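Side-chain contacts in gamma-D-glutamyl-L-lysine dipeptidyl-peptidase (PDB 3H41), which probably cleaves the gamma-D-glutamyl-L-lysine bond of murein peptides to release L-Ala-gamma-D-Glu, and is captured here with alanine and D-glutamic acid bound: residues V13-L18 / G208-G213; W40-S45 / N58-Q63; N278-P283 / R287-I292. One frame throughout, in Å; residues are numbered along the deposited sequence.

Contact 1 of 3, residues V13-L18 / G208-G213; sequences VSAATL and GTSGFG
A small, fully buried van der Waals contact, without a hydrogen bond across it, brings Ser-14 and Ala-15, where strand 15-19 begins, against Ser-210 and Phe-212 of a turn in the NlpC/P60 domain. Ala-15 CB points at the turn and comes within 4.2 Å of Ser-210 CB. One residue earlier, the hydroxyl of Ser-14 lies between its own backbone N and carbonyl carbon (chi1 57°), which directs OG to the far end of the Phe-212 ring; it approaches obliquely, 3.9 Å from CE2 of Phe-212. The contact thereby sets the N-terminal strand pair 15-19/60-65 against the NlpC/P60 domain, at a turn shortly before substrate-binding Asp-215. Residues 210-213 form this type I beta turn, closed by Gly-213 N to Ser-210 O at 3.0 Å, and Ser-210 adds an ST turn: its OG accepts from the backbone N of Phe-212 over 3.1 Å, at 159°. The same OG lies in the plane of the Phe-212 ring, at its edge. Leu-65, on the strand paired with 15-19, touches both Ala-15 and Ser-210, while Trp-40 meets the Phe-212 ring. Ser-143, on strand 139-143, is hydrogen-bonded through OG to Gly-211 N.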
loop_
_atom_site.group_PDB
_atom_site.type_symbol
_atom_site.label_atom_id
_atom_site.label_comp_id
_atom_site.label_asym_id
_atom_site.label_seq_id
_atom_site.Cartn_x
_atom_site.Cartn_y
_atom_site.Cartn_z
ATOM N N VAL A 13 -9.960 -2.403 -9.151
ATOM C CA VAL A 13 -10.707 -2.119 -7.934
ATOM C C VAL A 13 -9.865 -1.170 -7.109
ATOM O O VAL A 13 -8.649 -0.979 -7.367
ATOM C CB VAL A 13 -11.090 -3.442 -7.130
ATOM C CG1 VAL A 13 -12.191 -4.195 -7.870
ATOM C CG2 VAL A 13 -9.868 -4.335 -6.877
ATOM N N SER A 14 -10.484 -0.546 -6.116
ATOM C CA SER A 14 -9.733 0.448 -5.316
ATOM C C SER A 14 -8.475 -0.192 -4.725
ATOM O O SER A 14 -7.371 0.353 -4.838
ATOM C CB SER A 14 -10.598 1.070 -4.242
ATOM O OG SER A 14 -11.138 0.052 -3.409
ATOM N N ALA A 15 -8.635 -1.365 -4.140
ATOM C CA ALA A 15 -7.495 -2.182 -3.783
ATOM C C ALA A 15 -7.828 -3.681 -3.874
ATOM O O ALA A 15 -8.908 -4.138 -3.423
ATOM C CB ALA A 15 -6.922 -1.784 -2.416
ATOM N N ALA A 16 -6.949 -4.408 -4.571
ATOM C CA ALA A 16 -7.036 -5.871 -4.683
ATOM C C ALA A 16 -6.156 -6.531 -3.631
ATOM O O ALA A 16 -5.009 -6.170 -3.448
ATOM C CB ALA A 16 -6.623 -6.359 -6.058
ATOM N N THR A 17 -6.697 -7.572 -3.007
ATOM C CA THR A 17 -5.981 -8.335 -2.005
ATOM C C THR A 17 -5.503 -9.617 -2.668
ATOM O O THR A 17 -6.298 -10.315 -3.310
ATOM C CB THR A 17 -6.948 -8.625 -0.864
ATOM O OG1 THR A 17 -7.375 -7.367 -0.320
ATOM C CG2 THR A 17 -6.269 -9.450 0.243
ATOM N N LEU A 18 -4.200 -9.869 -2.550
ATOM C CA LEU A 18 -3.580 -11.035 -3.116
ATOM C C LEU A 18 -3.368 -12.121 -2.044
ATOM O O LEU A 18 -2.871 -11.855 -0.942
ATOM C CB LEU A 18 -2.243 -10.659 -3.754
ATOM C CG LEU A 18 -2.375 -10.053 -5.175
ATOM C CD1 LEU A 18 -3.021 -8.684 -5.135
ATOM C CD2 LEU A 18 -0.965 -10.000 -5.789
ATOM N N GLY A 208 -1.894 -5.294 4.551
ATOM C CA GLY A 208 -2.618 -4.074 4.164
ATOM C C GLY A 208 -1.631 -3.127 3.498
ATOM O O GLY A 208 -0.560 -2.919 4.001
ATOM N N THR A 209 -1.997 -2.573 2.342
ATOM C CA THR A 209 -1.099 -1.769 1.562
ATOM C C THR A 209 -1.891 -0.589 0.974
ATOM O O THR A 209 -1.674 -0.171 -0.164
ATOM C CB THR A 209 -0.439 -2.613 0.447
ATOM O OG1 THR A 209 -0.180 -3.949 0.953
ATOM C CG2 THR A 209 0.855 -1.925 -0.017
ATOM N N SER A 210 -2.813 -0.066 1.770
ATOM C CA SER A 210 -3.677 1.036 1.321
ATOM C C SER A 210 -4.258 1.822 2.520
ATOM O O SER A 210 -4.176 1.388 3.684
ATOM C CB SER A 210 -4.789 0.478 0.452
ATOM O OG SER A 210 -5.869 0.115 1.269
ATOM N N GLY A 211 -4.870 2.965 2.229
ATOM C CA GLY A 211 -5.554 3.754 3.262
ATOM C C GLY A 211 -6.788 3.139 3.885
ATOM O O GLY A 211 -7.376 3.717 4.808
ATOM N N PHE A 212 -7.160 1.941 3.425
ATOM C CA PHE A 212 -8.212 1.151 4.079
ATOM C C PHE A 212 -7.662 0.271 5.207
ATOM O O PHE A 212 -8.430 -0.392 5.902
ATOM C CB PHE A 212 -8.939 0.273 3.071
ATOM C CG PHE A 212 -9.655 1.037 1.982
ATOM C CD1 PHE A 212 -10.940 1.529 2.183
ATOM C CD2 PHE A 212 -9.060 1.213 0.758
ATOM C CE1 PHE A 212 -11.608 2.233 1.178
ATOM C CE2 PHE A 212 -9.737 1.888 -0.275
ATOM C CZ PHE A 212 -11.000 2.407 -0.054
ATOM N N GLY A 213 -6.344 0.255 5.370
ATOM C CA GLY A 213 -5.679 -0.488 6.446
ATOM C C GLY A 213 -4.280 -0.921 6.022
ATOM O O GLY A 213 -4.095 -1.396 4.881
#

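Contact 2 of 3, residues W40-S45 / N58-Q63; sequences WKWTKS and NKLETQ. With ALA (alanine), chain B.
The indole of Trp-42 meets strand 60-65 with the rim of its six-membered ring: Leu-60 CD1 sits at the edge, near the ring plane, 4.2 Å from CH2 of Trp-42, and the Gln-63 amide comes in obliquely, its NE2 3.9 Å from CZ3 of Trp-42. Ring and amide planes are 42° apart. This is helix-on-strand packing, in which the helix containing residues 40-45 packs on Leu-60 and Gln-63 of strand 60-65 in the region of the SH3-like domain. Trp-42 reaches across because its CG is anti to the backbone N (chi1 -178°). Its NE1 is hydrogen-bonded to Asp-29 OD1, and Leu-54, of the intervening helix 48-56, touches both Trp-42 and Leu-60. That helix ends in a Schellman motif with Asn-58 as its C-prime residue, from which the chain passes into the strand.

The Gln-63 amide is polar but well satisfied. Its extended chain carries OE1 to the backbone N of Thr-209 and NE2 to the hydroxyl of Thr-17, so that two bonds fix its rotation while NE2 also packs by the indole. Glu-61, between the two contacting residues, belongs to the substrate site, and its backbone is what meets the bound alanine. The methyl CB of that alanine lies 3.8 Å from Leu-60 O. Its amino N, also bonded to Asp-234 OD1, donates to the carbonyl O of Glu-61 at 2.7 Å.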
loop_
_atom_site.group_PDB
_atom_site.type_symbol
_atom_site.label_atom_id
_atom_site.label_comp_id
_atom_site.label_asym_id
_atom_site.label_seq_id
_atom_site.Cartn_x
_atom_site.Cartn_y
_atom_site.Cartn_z
ATOM N N TRP A 40 -14.045 -1.284 3.743
ATOM C CA TRP A 40 -14.512 -0.911 5.082
ATOM C C TRP A 40 -15.459 -1.982 5.637
ATOM O O TRP A 40 -15.341 -2.386 6.796
ATOM C CB TRP A 40 -15.167 0.476 5.133
ATOM C CG TRP A 40 -14.259 1.626 4.830
ATOM C CD1 TRP A 40 -14.469 2.568 3.894
ATOM C CD2 TRP A 40 -12.980 1.952 5.446
ATOM N NE1 TRP A 40 -13.455 3.476 3.892
ATOM C CE2 TRP A 40 -12.517 3.113 4.822
ATOM C CE3 TRP A 40 -12.206 1.381 6.459
ATOM C CZ2 TRP A 40 -11.318 3.709 5.156
ATOM C CZ3 TRP A 40 -11.010 1.995 6.822
ATOM C CH2 TRP A 40 -10.569 3.139 6.154
ATOM N N LYS A 41 -16.404 -2.454 4.833
ATOM C CA LYS A 41 -17.195 -3.604 5.241
ATOM C C LYS A 41 -16.334 -4.806 5.598
ATOM O O LYS A 41 -16.579 -5.454 6.615
ATOM C CB LYS A 41 -18.174 -4.036 4.166
ATOM C CG LYS A 41 -19.069 -5.177 4.619
ATOM C CD LYS A 41 -19.902 -5.773 3.469
ATOM C CE LYS A 41 -21.334 -5.332 3.475
ATOM N NZ LYS A 41 -22.171 -6.373 2.793
ATOM N N TRP A 42 -15.326 -5.111 4.784
ATOM C CA TRP A 42 -14.465 -6.258 5.066
ATOM C C TRP A 42 -13.779 -6.152 6.434
ATOM O O TRP A 42 -13.942 -7.028 7.296
ATOM C CB TRP A 42 -13.406 -6.388 4.001
ATOM C CG TRP A 42 -12.507 -7.559 4.167
ATOM C CD1 TRP A 42 -12.882 -8.853 4.416
ATOM C CD2 TRP A 42 -11.099 -7.575 4.001
ATOM N NE1 TRP A 42 -11.777 -9.661 4.460
ATOM C CE2 TRP A 42 -10.670 -8.912 4.193
ATOM C CE3 TRP A 42 -10.128 -6.579 3.756
ATOM C CZ2 TRP A 42 -9.327 -9.277 4.138
ATOM C CZ3 TRP A 42 -8.814 -6.940 3.684
ATOM C CH2 TRP A 42 -8.407 -8.278 3.860
ATOM N N THR A 43 -13.045 -5.072 6.647
ATOM C CA THR A 43 -12.250 -4.936 7.871
ATOM C C THR A 43 -13.099 -4.676 9.103
ATOM O O THR A 43 -12.818 -5.199 10.200
ATOM C CB THR A 43 -11.185 -3.817 7.748
ATOM O OG1 THR A 43 -11.806 -2.597 7.357
ATOM C CG2 THR A 43 -10.121 -4.213 6.755
ATOM N N LYS A 44 -14.148 -3.878 8.954
ATOM C CA LYS A 44 -14.929 -3.497 10.120
ATOM C C LYS A 44 -15.855 -4.638 10.591
ATOM O O LYS A 44 -16.260 -4.648 11.727
ATOM C CB LYS A 44 -15.698 -2.185 9.867
ATOM C CG LYS A 44 -14.722 -1.017 9.748
ATOM C CD LYS A 44 -15.348 0.374 9.751
ATOM C CE LYS A 44 -14.249 1.487 9.619
ATOM N NZ LYS A 44 -12.939 1.312 10.410
ATOM N N SER A 45 -16.147 -5.598 9.719
ATOM C CA SER A 45 -16.990 -6.747 10.045
ATOM C C SER A 45 -16.243 -7.826 10.844
ATOM O O SER A 45 -16.872 -8.665 11.482
ATOM C CB SER A 45 -17.549 -7.381 8.771
ATOM O OG SER A 45 -16.555 -8.043 8.002
ATOM N N ASN A 58 -1.442 -17.939 7.319
ATOM C CA ASN A 58 -0.605 -17.500 6.186
ATOM C C ASN A 58 -1.380 -17.380 4.866
ATOM O O ASN A 58 -1.120 -18.092 3.868
ATOM C CB ASN A 58 0.591 -18.440 6.045
ATOM C CG ASN A 58 1.637 -17.926 5.065
ATOM O OD1 ASN A 58 1.834 -16.716 4.899
ATOM N ND2 ASN A 58 2.332 -18.862 4.418
ATOM N N LYS A 59 -2.368 -16.501 4.881
ATOM C CA LYS A 59 -3.358 -16.415 3.810
ATOM C C LYS A 59 -3.095 -15.364 2.737
ATOM O O LYS A 59 -3.566 -15.540 1.617
ATOM C CB LYS A 59 -4.755 -16.197 4.365
ATOM C CG LYS A 59 -5.320 -17.421 5.075
ATOM C CD LYS A 59 -5.709 -18.502 4.038
ATOM C CE LYS A 59 -5.842 -19.876 4.686
ATOM N NZ LYS A 59 -4.517 -20.490 4.828
ATOM N N LEU A 60 -2.446 -14.265 3.111
ATOM C CA LEU A 60 -2.275 -13.084 2.256
ATOM C C LEU A 60 -0.829 -12.760 1.895
ATOM O O LEU A 60 0.113 -13.049 2.633
ATOM C CB LEU A 60 -2.869 -11.854 2.936
ATOM C CG LEU A 60 -4.339 -11.912 3.360
ATOM C CD1 LEU A 60 -4.838 -10.547 3.955
ATOM C CD2 LEU A 60 -5.275 -12.413 2.232
ATOM N N GLU A 61 -0.691 -12.087 0.760
ATOM C CA GLU A 61 0.597 -11.689 0.228
ATOM C C GLU A 61 0.789 -10.194 0.283
ATOM O O GLU A 61 1.762 -9.722 0.844
ATOM C CB GLU A 61 0.699 -12.155 -1.221
ATOM C CG GLU A 61 0.770 -13.662 -1.383
ATOM C CD GLU A 61 2.134 -14.240 -1.025
ATOM O OE1 GLU A 61 2.950 -13.579 -0.323
ATOM O OE2 GLU A 61 2.390 -15.382 -1.459
ATOM N N THR A 62 -0.132 -9.456 -0.339
ATOM C CA THR A 62 -0.016 -8.015 -0.436
ATOM C C THR A 62 -1.342 -7.442 -0.925
ATOM O O THR A 62 -2.303 -8.163 -1.101
ATOM C CB THR A 62 1.132 -7.578 -1.374
ATOM O OG1 THR A 62 1.365 -6.156 -1.239
ATOM C CG2 THR A 62 0.827 -7.967 -2.831
ATOM N N GLN A 63 -1.390 -6.142 -1.112
ATOM C CA GLN A 63 -2.510 -5.546 -1.808
ATOM C C GLN A 63 -1.970 -4.639 -2.881
ATOM O O GLN A 63 -0.874 -4.085 -2.717
ATOM C CB GLN A 63 -3.382 -4.738 -0.850
ATOM C CG GLN A 63 -4.204 -5.586 0.174
ATOM C CD GLN A 63 -5.025 -4.700 1.082
ATOM O OE1 GLN A 63 -4.553 -3.627 1.508
ATOM N NE2 GLN A 63 -6.274 -5.102 1.352
HETATM N N ALA B . 3.788 -9.710 2.647
HETATM C CA ALA B . 3.175 -9.292 3.984
HETATM C C ALA B . 4.200 -9.419 5.104
HETATM O O ALA B . 5.112 -10.254 5.026
HETATM C CB ALA B . 1.962 -10.156 4.321
#

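Contact 3 of 3, residues N278-P283 / R287-I292; sequences NMIHSP and RSVEII
His-281 and Glu-290 stand side by side on neighbouring antiparallel strands, and His-281 NE2 donates to Glu-290 OE2 over 2.8 Å (154°). The oxygen is met on its anti side, a little out of the carboxylate plane, and the ring is turned 33° from that plane. As a paired couple they leave the hairpin on the same face, and in both CG lies between the backbone N and the carbonyl carbon (chi1 63° for His-281), which sends ring and carboxylate the same way. The methylene CG of Glu-290 lies in the imidazole plane, at its edge, 3.4 Å from CD2 of His-281. Ile-292, on the same face, crosses the ring at about a right angle and brings CD1 obliquely to 3.6 Å from CE1 of His-281. Pro-283 CB lies over one face of the ring, displaced toward its rim, while its CG rests 3.6 Å from Glu-290 OE2.

A second layer holds the carboxylate. Arg-287 forms a two-pronged, side-on salt bridge with it, NE bonding to Glu-290 OE1 and NH2 to Glu-290 OE2, each at 2.9 Å; NH2 uses the syn lone pair of OE2, which therefore accepts from two donors. Tyr-299 of helix 299-302 packs against His-281, Pro-283 and Arg-287. Beneath lies the backbone of a beta hairpin at the edge of the six-stranded sheet: Met-279 (selenomethionine) with Ile-292 and His-281 with Glu-290 are hydrogen-bonded pairs. Ile-280 and Ile-291 form the non-hydrogen-bonded pair between them, on the opposite face.

His-281 ND1 is hydrogen-bonded to His-269 NE2. With His-269 the inferred proton acceptor and Cys-216 the inferred nucleophile, the arrangement is consistent with the Cys-His-His triad of NlpC/P60 peptidases, the Glu-290 bond fixing the rotation of the third member.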
loop_
_atom_site.group_PDB
_atom_site.type_symbol
_atom_site.label_atom_id
_atom_site.label_comp_id
_atom_site.label_asym_id
_atom_site.label_seq_id
_atom_site.Cartn_x
_atom_site.Cartn_y
_atom_site.Cartn_z
ATOM N N ASN A 278 10.650 8.822 19.713
ATOM C CA ASN A 278 9.358 8.220 19.309
ATOM C C ASN A 278 9.389 7.641 17.892
ATOM O O ASN A 278 10.284 7.952 17.102
ATOM C CB ASN A 278 8.234 9.229 19.415
ATOM C CG ASN A 278 7.978 9.651 20.834
ATOM O OD1 ASN A 278 8.026 8.825 21.752
ATOM N ND2 ASN A 278 7.768 10.958 21.040
HETATM N N MSE A 279 8.425 6.776 17.602
HETATM C CA MSE A 279 8.317 6.148 16.284
HETATM C C MSE A 279 6.851 6.040 15.909
HETATM O O MSE A 279 5.982 6.064 16.763
HETATM C CB MSE A 279 8.983 4.781 16.231
HETATM C CG MSE A 279 8.374 3.784 17.154
HETATM SE SE MSE A 279 9.511 2.232 17.336
HETATM C CE MSE A 279 8.131 1.238 18.059
ATOM N N ILE A 280 6.593 5.952 14.613
ATOM C CA ILE A 280 5.262 5.789 14.114
ATOM C C ILE A 280 5.222 4.461 13.359
ATOM O O ILE A 280 6.202 4.106 12.724
ATOM C CB ILE A 280 4.828 6.999 13.225
ATOM C CG1 ILE A 280 3.337 6.943 12.933
ATOM C CG2 ILE A 280 5.692 7.107 11.951
ATOM C CD1 ILE A 280 2.733 8.307 12.360
ATOM N N HIS A 281 4.108 3.721 13.506
ATOM C CA HIS A 281 3.939 2.430 12.860
ATOM C C HIS A 281 2.496 1.993 12.783
ATOM O O HIS A 281 1.603 2.549 13.446
ATOM C CB HIS A 281 4.814 1.340 13.574
ATOM C CG HIS A 281 4.457 1.064 15.005
ATOM N ND1 HIS A 281 5.125 0.111 15.764
ATOM C CD2 HIS A 281 3.510 1.594 15.824
ATOM C CE1 HIS A 281 4.593 0.069 16.974
ATOM N NE2 HIS A 281 3.633 0.971 17.046
ATOM N N SER A 282 2.243 1.014 11.920
ATOM C CA SER A 282 1.006 0.226 11.959
ATOM C C SER A 282 1.302 -1.133 12.613
ATOM O O SER A 282 1.880 -2.008 11.975
ATOM C CB SER A 282 0.448 0.038 10.554
ATOM O OG SER A 282 -0.821 -0.540 10.682
ATOM N N PRO A 283 0.920 -1.318 13.893
ATOM C CA PRO A 283 1.743 -2.298 14.652
ATOM C C PRO A 283 1.294 -3.750 14.688
ATOM O O PRO A 283 2.128 -4.646 14.555
ATOM C CB PRO A 283 1.733 -1.714 16.064
ATOM C CG PRO A 283 0.451 -1.036 16.168
ATOM C CD PRO A 283 0.131 -0.468 14.800
ATOM N N ARG A 287 -4.434 -3.204 17.181
ATOM C CA ARG A 287 -4.242 -1.778 17.266
ATOM C C ARG A 287 -4.358 -1.062 15.908
ATOM O O ARG A 287 -4.867 -1.638 14.921
ATOM C CB ARG A 287 -2.916 -1.515 17.972
ATOM C CG ARG A 287 -2.908 -2.131 19.423
ATOM C CD ARG A 287 -2.336 -1.225 20.474
ATOM N NE ARG A 287 -0.915 -0.975 20.263
ATOM C CZ ARG A 287 0.076 -1.813 20.565
ATOM N NH1 ARG A 287 -0.170 -3.010 21.104
ATOM N NH2 ARG A 287 1.338 -1.441 20.330
ATOM N N SER A 288 -3.990 0.220 15.913
ATOM C CA SER A 288 -4.110 1.089 14.759
ATOM C C SER A 288 -2.821 1.849 14.597
ATOM O O SER A 288 -1.962 1.832 15.493
ATOM C CB SER A 288 -5.222 2.103 14.979
ATOM O OG SER A 288 -6.446 1.438 15.164
ATOM N N VAL A 289 -2.699 2.548 13.476
ATOM C CA VAL A 289 -1.557 3.430 13.267
ATOM C C VAL A 289 -1.423 4.345 14.501
ATOM O O VAL A 289 -2.379 5.035 14.917
ATOM C CB VAL A 289 -1.661 4.260 11.979
ATOM C CG1 VAL A 289 -0.506 5.260 11.918
ATOM C CG2 VAL A 289 -1.652 3.320 10.744
ATOM N N GLU A 290 -0.221 4.365 15.051
ATOM C CA GLU A 290 0.026 4.990 16.337
ATOM C C GLU A 290 1.462 5.457 16.473
ATOM O O GLU A 290 2.370 4.978 15.776
ATOM C CB GLU A 290 -0.223 3.973 17.449
ATOM C CG GLU A 290 0.852 2.864 17.497
ATOM C CD GLU A 290 0.605 1.790 18.587
ATOM O OE1 GLU A 290 -0.535 1.693 19.100
ATOM O OE2 GLU A 290 1.568 1.045 18.913
ATOM N N ILE A 291 1.671 6.339 17.450
ATOM C CA ILE A 291 2.993 6.818 17.802
ATOM C C ILE A 291 3.332 6.321 19.215
ATOM O O ILE A 291 2.566 6.548 20.154
ATOM C CB ILE A 291 3.043 8.369 17.748
ATOM C CG1 ILE A 291 3.062 8.871 16.292
ATOM C CG2 ILE A 291 4.214 8.913 18.527
ATOM C CD1 ILE A 291 2.778 10.351 16.121
ATOM N N ILE A 292 4.470 5.674 19.375
ATOM C CA ILE A 292 4.931 5.173 20.684
ATOM C C ILE A 292 6.439 5.382 20.872
ATOM O O ILE A 292 7.182 5.628 19.905
ATOM C CB ILE A 292 4.594 3.655 20.925
ATOM C CG1 ILE A 292 5.276 2.744 19.910
ATOM C CG2 ILE A 292 3.090 3.404 20.962
ATOM C CD1 ILE A 292 5.160 1.261 20.283
#

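Contacts 1 and 2 are close neighbours, their centres 8 Å apart, and they share the two-stranded sheet of 15-19 and 60-65, where a probable hydrogen bond of 2.8 Å joins Leu-18 O to Glu-61 N. Along the chain, 40-45 and 58-63 fall between 13-18 and 208-213. Contact 3 follows later, in the six-stranded sheet of the NlpC/P60 domain, with its centre 19 Å from each of the others; its nearest atoms stay about 6 Å from contact 1 and about 8 Å from contact 2. Contact 1 joins the N-terminal part to the NlpC/P60 domain just ahead of Asp-215. Substrate-binding Glu-61 of contact 2 and the inferred active-site His-281 of contact 3 come from different domains that together build the active-site region.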